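Local coordinates for mandelate racemase/muconate lactonizing protein (Alicyclobacillus acidocaldarius LAA1, PDB 3QLD) that belongs to the mandelate racemase/muconate lactonizing group of the enolase superfamily, pairing an N-terminal capping domain with a TIM-barrel-like domain, at residues 65-68 / 69-73; 73-76 / 77-80. One frame throughout, in Å; residues are numbered along the deposited sequence.

Interaction 1: 65-68 / 69-73; sequences WVML and VHHLV. With SO4 (sulfate ion), chain E.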
loop_
_atom_site.group_PDB
_atom_site.type_symbol
_atom_site.label_atom_id
_atom_site.label_comp_id
_atom_site.label_asym_id
_atom_site.label_seq_id
_atom_site.Cartn_x
_atom_site.Cartn_y
_atom_site.Cartn_z
ATOM N N TRP A 65 -7.996 9.710 7.053
ATOM C CA TRP A 65 -8.521 10.407 8.238
ATOM C C TRP A 65 -8.245 9.567 9.473
ATOM O O TRP A 65 -7.657 10.025 10.475
ATOM C CB TRP A 65 -10.027 10.639 8.029
ATOM C CG TRP A 65 -10.657 11.313 9.253
ATOM C CD1 TRP A 65 -11.324 10.704 10.328
ATOM C CD2 TRP A 65 -10.607 12.703 9.547
ATOM N NE1 TRP A 65 -11.691 11.683 11.259
ATOM C CE2 TRP A 65 -11.278 12.907 10.791
ATOM C CE3 TRP A 65 -10.075 13.822 8.854
ATOM C CZ2 TRP A 65 -11.444 14.188 11.353
ATOM C CZ3 TRP A 65 -10.254 15.085 9.413
ATOM C CH2 TRP A 65 -10.931 15.252 10.636
ATOM N N VAL A 66 -8.596 8.276 9.437
ATOM C CA VAL A 66 -8.363 7.454 10.638
ATOM C C VAL A 66 -6.922 7.146 10.902
ATOM O O VAL A 66 -6.528 6.944 12.023
ATOM C CB VAL A 66 -9.243 6.099 10.670
ATOM C CG1 VAL A 66 -10.710 6.450 10.681
ATOM C CG2 VAL A 66 -8.931 5.185 9.515
HETATM N N MSE A 67 -6.133 7.009 9.839
HETATM C CA MSE A 67 -4.697 6.850 9.962
HETATM C C MSE A 67 -4.165 8.096 10.726
HETATM O O MSE A 67 -3.367 7.957 11.666
HETATM C CB MSE A 67 -4.119 6.673 8.527
HETATM C CG MSE A 67 -2.585 6.480 8.374
HETATM SE SE MSE A 67 -1.732 5.105 9.449
HETATM C CE MSE A 67 -3.008 3.775 9.076
ATOM N N LEU A 68 -4.605 9.275 10.325
ATOM C CA LEU A 68 -4.068 10.524 10.995
ATOM C C LEU A 68 -4.488 10.616 12.467
ATOM O O LEU A 68 -3.669 10.708 13.357
ATOM C CB LEU A 68 -4.499 11.770 10.217
ATOM C CG LEU A 68 -3.727 11.905 8.909
ATOM C CD1 LEU A 68 -4.468 12.839 7.954
ATOM C CD2 LEU A 68 -2.226 12.366 9.133
ATOM N N VAL A 69 -5.783 10.509 12.703
ATOM C CA VAL A 69 -6.334 10.593 14.055
ATOM C C VAL A 69 -5.814 9.544 14.996
ATOM O O VAL A 69 -5.427 9.894 16.132
ATOM C CB VAL A 69 -7.885 10.540 13.975
ATOM C CG1 VAL A 69 -8.586 10.439 15.397
ATOM C CG2 VAL A 69 -8.455 11.699 13.122
ATOM N N HIS A 70 -5.840 8.262 14.580
ATOM C CA HIS A 70 -5.634 7.199 15.540
ATOM C C HIS A 70 -4.212 6.642 15.534
ATOM O O HIS A 70 -3.878 5.868 16.437
ATOM C CB HIS A 70 -6.723 6.102 15.373
ATOM C CG HIS A 70 -8.110 6.595 15.663
ATOM N ND1 HIS A 70 -8.537 6.879 16.950
ATOM C CD2 HIS A 70 -9.156 6.887 14.849
ATOM C CE1 HIS A 70 -9.788 7.293 16.917
ATOM N NE2 HIS A 70 -10.182 7.343 15.654
ATOM N N HIS A 71 -3.371 7.027 14.560
ATOM C CA HIS A 71 -2.048 6.462 14.450
ATOM C C HIS A 71 -0.875 7.415 14.287
ATOM O O HIS A 71 0.112 7.355 15.077
ATOM C CB HIS A 71 -2.006 5.435 13.303
ATOM C CG HIS A 71 -3.017 4.362 13.476
ATOM N ND1 HIS A 71 -2.748 3.217 14.204
ATOM C CD2 HIS A 71 -4.354 4.340 13.206
ATOM C CE1 HIS A 71 -3.854 2.478 14.276
ATOM N NE2 HIS A 71 -4.848 3.147 13.706
ATOM N N LEU A 72 -0.973 8.281 13.281
ATOM C CA LEU A 72 0.132 9.177 12.963
ATOM C C LEU A 72 0.221 10.372 13.922
ATOM O O LEU A 72 1.291 10.611 14.455
ATOM C CB LEU A 72 0.073 9.647 11.492
ATOM C CG LEU A 72 0.014 8.550 10.443
ATOM C CD1 LEU A 72 0.302 9.232 9.074
ATOM C CD2 LEU A 72 1.060 7.503 10.744
ATOM N N VAL A 73 -0.900 11.045 14.195
ATOM C CA VAL A 73 -0.849 12.204 15.134
ATOM C C VAL A 73 -0.384 11.783 16.521
ATOM O O VAL A 73 0.508 12.466 17.107
ATOM C CB VAL A 73 -2.132 13.082 15.063
ATOM C CG1 VAL A 73 -2.107 14.225 16.133
ATOM C CG2 VAL A 73 -2.213 13.659 13.685
HETATM S S SO4 E . -13.202 9.550 14.002
HETATM O O1 SO4 E . -12.890 10.977 13.804
HETATM O O2 SO4 E . -12.642 8.698 12.950
HETATM O O3 SO4 E . -12.640 9.102 15.290
HETATM O O4 SO4 E . -14.670 9.426 13.988
#
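Val69 lays its CG2 methyl over one face of the Trp65 indole, 3.9 Å from the centroid of the five-membered ring, a CH-pi contact one helical turn apart. Trp65 holds CG anti to its own nitrogen (chi1 178°), which carries the indole alongside Val69, and a beta-branched residue suits the place because one methyl can cover the ring while Val69 CG1 lies over the His70 imidazole. The indole N-H runs almost straight from Trp65 NE1 to sulfate O1 at 2.9 Å. His70, next in sequence, reaches the same ion through NE2, 3.0 Å from sulfate O3, and His384, from the C-terminal histidine tag, supplies a third bond; the sulfate probably came from the crystallisation liquor, and the site probably owes something to the construct. Over 69-72 the helix widens into a pi-type turn. Met67 O consequently takes two N-H groups, a good bond from Leu72 N at 2.9 Å and a weak, bent one from His71 N. The His71 ring nitrogens bond Glu53 and Asp62 of the second subunit. The selenium of Met67, a selenomethionine, lies obliquely to the His71 ring and touches Leu72 CD2 at 3.9 Å, its flexible chain bent to fit. Leu72 also meets Leu68, CD1 to CD2 at 4.0 Å. Val73 N continues the wide spacing, bonding Leu68 O at 2.9 Å. Around this turn of helix 61-80, Leu68 and Leu72 pack on helix 105-123, while Trp65 and Val69 touch both Leu8 of strand 3-15 and, with Val73, Trp373 of strand 369-376.

Interaction 2: 73-76 / 77-80; sequences VPRF and ARWL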
loop_
_atom_site.group_PDB
_atom_site.type_symbol
_atom_site.label_atom_id
_atom_site.label_comp_id
_atom_site.label_asym_id
_atom_site.label_seq_id
_atom_site.Cartn_x
_atom_site.Cartn_y
_atom_site.Cartn_z
ATOM N N VAL A 73 -0.900 11.045 14.195
ATOM C CA VAL A 73 -0.849 12.204 15.134
ATOM C C VAL A 73 -0.384 11.783 16.521
ATOM O O VAL A 73 0.508 12.466 17.107
ATOM C CB VAL A 73 -2.132 13.082 15.063
ATOM C CG1 VAL A 73 -2.107 14.225 16.133
ATOM C CG2 VAL A 73 -2.213 13.659 13.685
ATOM N N PRO A 74 -0.862 10.628 17.045
ATOM C CA PRO A 74 -0.312 10.192 18.336
ATOM C C PRO A 74 1.176 9.936 18.302
ATOM O O PRO A 74 1.908 10.288 19.251
ATOM C CB PRO A 74 -1.095 8.914 18.626
ATOM C CG PRO A 74 -2.446 9.251 18.043
ATOM C CD PRO A 74 -2.026 9.793 16.674
ATOM N N ARG A 75 1.658 9.390 17.206
ATOM C CA ARG A 75 3.076 9.084 17.079
ATOM C C ARG A 75 3.877 10.349 17.019
ATOM O O ARG A 75 5.024 10.375 17.532
ATOM C CB ARG A 75 3.373 8.238 15.843
ATOM C CG ARG A 75 3.158 6.711 16.082
ATOM C CD ARG A 75 3.343 6.071 14.704
ATOM N NE ARG A 75 3.308 4.630 14.806
ATOM C CZ ARG A 75 2.207 3.892 14.939
ATOM N NH1 ARG A 75 1.010 4.474 15.030
ATOM N NH2 ARG A 75 2.329 2.546 15.021
ATOM N N PHE A 76 3.320 11.363 16.344
ATOM C CA PHE A 76 3.970 12.667 16.173
ATOM C C PHE A 76 4.029 13.418 17.523
ATOM O O PHE A 76 5.056 13.987 17.841
ATOM C CB PHE A 76 3.247 13.447 15.068
ATOM C CG PHE A 76 3.696 14.862 14.896
ATOM C CD1 PHE A 76 2.749 15.917 14.966
ATOM C CD2 PHE A 76 5.034 15.172 14.637
ATOM C CE1 PHE A 76 3.113 17.204 14.794
ATOM C CE2 PHE A 76 5.435 16.500 14.510
ATOM C CZ PHE A 76 4.474 17.527 14.555
ATOM N N ALA A 77 2.952 13.392 18.308
ATOM C CA ALA A 77 2.937 13.937 19.678
ATOM C C ALA A 77 3.991 13.282 20.544
ATOM O O ALA A 77 4.685 13.950 21.297
ATOM C CB ALA A 77 1.576 13.724 20.316
ATOM N N ARG A 78 4.126 11.964 20.436
ATOM C CA ARG A 78 5.114 11.261 21.251
ATOM C C ARG A 78 6.507 11.796 20.904
ATOM O O ARG A 78 7.306 12.083 21.815
ATOM C CB ARG A 78 5.012 9.733 21.067
ATOM C CG ARG A 78 5.965 8.875 21.958
ATOM C CD ARG A 78 5.765 7.333 21.705
ATOM N NE ARG A 78 6.433 6.895 20.460
ATOM C CZ ARG A 78 5.905 6.069 19.536
ATOM N NH1 ARG A 78 4.678 5.577 19.688
ATOM N NH2 ARG A 78 6.601 5.741 18.447
ATOM N N TRP A 79 6.773 11.986 19.613
ATOM C CA TRP A 79 8.076 12.446 19.138
ATOM C C TRP A 79 8.366 13.890 19.580
ATOM O O TRP A 79 9.519 14.215 19.881
ATOM C CB TRP A 79 8.151 12.304 17.623
ATOM C CG TRP A 79 9.399 12.797 16.896
ATOM C CD1 TRP A 79 10.551 12.092 16.697
ATOM C CD2 TRP A 79 9.580 14.057 16.195
ATOM N NE1 TRP A 79 11.446 12.828 15.964
ATOM C CE2 TRP A 79 10.879 14.026 15.612
ATOM C CE3 TRP A 79 8.762 15.173 15.964
ATOM C CZ2 TRP A 79 11.410 15.090 14.877
ATOM C CZ3 TRP A 79 9.279 16.247 15.223
ATOM C CH2 TRP A 79 10.619 16.181 14.662
ATOM N N LEU A 80 7.322 14.732 19.621
ATOM C CA LEU A 80 7.452 16.132 19.992
ATOM C C LEU A 80 7.890 16.275 21.437
ATOM O O LEU A 80 8.534 17.251 21.802
ATOM C CB LEU A 80 6.138 16.883 19.773
ATOM C CG LEU A 80 5.839 17.266 18.315
ATOM C CD1 LEU A 80 4.416 17.803 18.261
ATOM C CD2 LEU A 80 6.781 18.267 17.744
#
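Phe76 and Leu80 meet one turn apart: the Leu80 CD1 methyl stands over a face of the phenyl ring, 3.9 Å from its centroid and displaced toward the rim. With CG anti to the backbone nitrogen (chi1 173°), the Phe76 ring leans along the helix toward residues that follow it, so CE2 also comes to 3.9 Å from Trp79 CE3, the two aromatic side chains crossing at a slant. Beneath these side chains the main chain pairs regularly. Ala77 N gives a nearly straight bond to Val73 O at 2.9 Å, and Arg78 N reaches Pro74 O at 3.0 Å. Trp79 N to Arg75 O is longer, 3.2 Å, while Leu80 N returns to 3.0 Å from Phe76 O. Thus every carbonyl from Val73 to Phe76 receives an N-H from four residues on. Pro74 has no N-H to give to the turn before it, and the helix kinks there, yet its carbonyl still accepts Arg78 N. Ala77 CB lies 3.6 Å from both Val73 O and Pro74 O, where a small residue fits against the preceding turn. The polar ends of Arg75 and Trp79 are paired beyond the two segments. Arg75 is gripped on all three nitrogens: NE by Asp100, NH1 by His71 O and NH2 by Glu53 of the second subunit, and Trp79 NE1 bonds Glu96. Arg78, exposed, runs alongside Arg75, with Arg75 NE 5.0 Å from Arg78 NH2. Any repulsion between them is probably offset in part by the two carboxylates that Arg75 meets. Apolar groups thus pack on each other and on helix 105-123 and strand 3-15, whereas Arg75, buried but probably tolerated because its nitrogens are paired, ties the helix to its own chain and to the second subunit.

How the interactions relate
Both interactions belong to helix 61-80 and share Val73, their centres about 11 Å apart. Each is mostly buried, with one exposed residue at its margin: His70 in interaction 1, Arg78 in interaction 2. Both pack on helix 105-123 and strands 3-15 and 369-376, and both reach the second subunit, where OE1 of Glu53 is shared by the two interactions. The backbones differ: 65-73 contains the wide pi-type turn, whereas 73-80 keeps regular spacing after the kink at Pro74, whose CD packs against Val69 O. Both use a methyl over an aromatic face; interaction 1 adds an ion-binding edge, interaction 2 an arginine whose salt bridges run outside the segments.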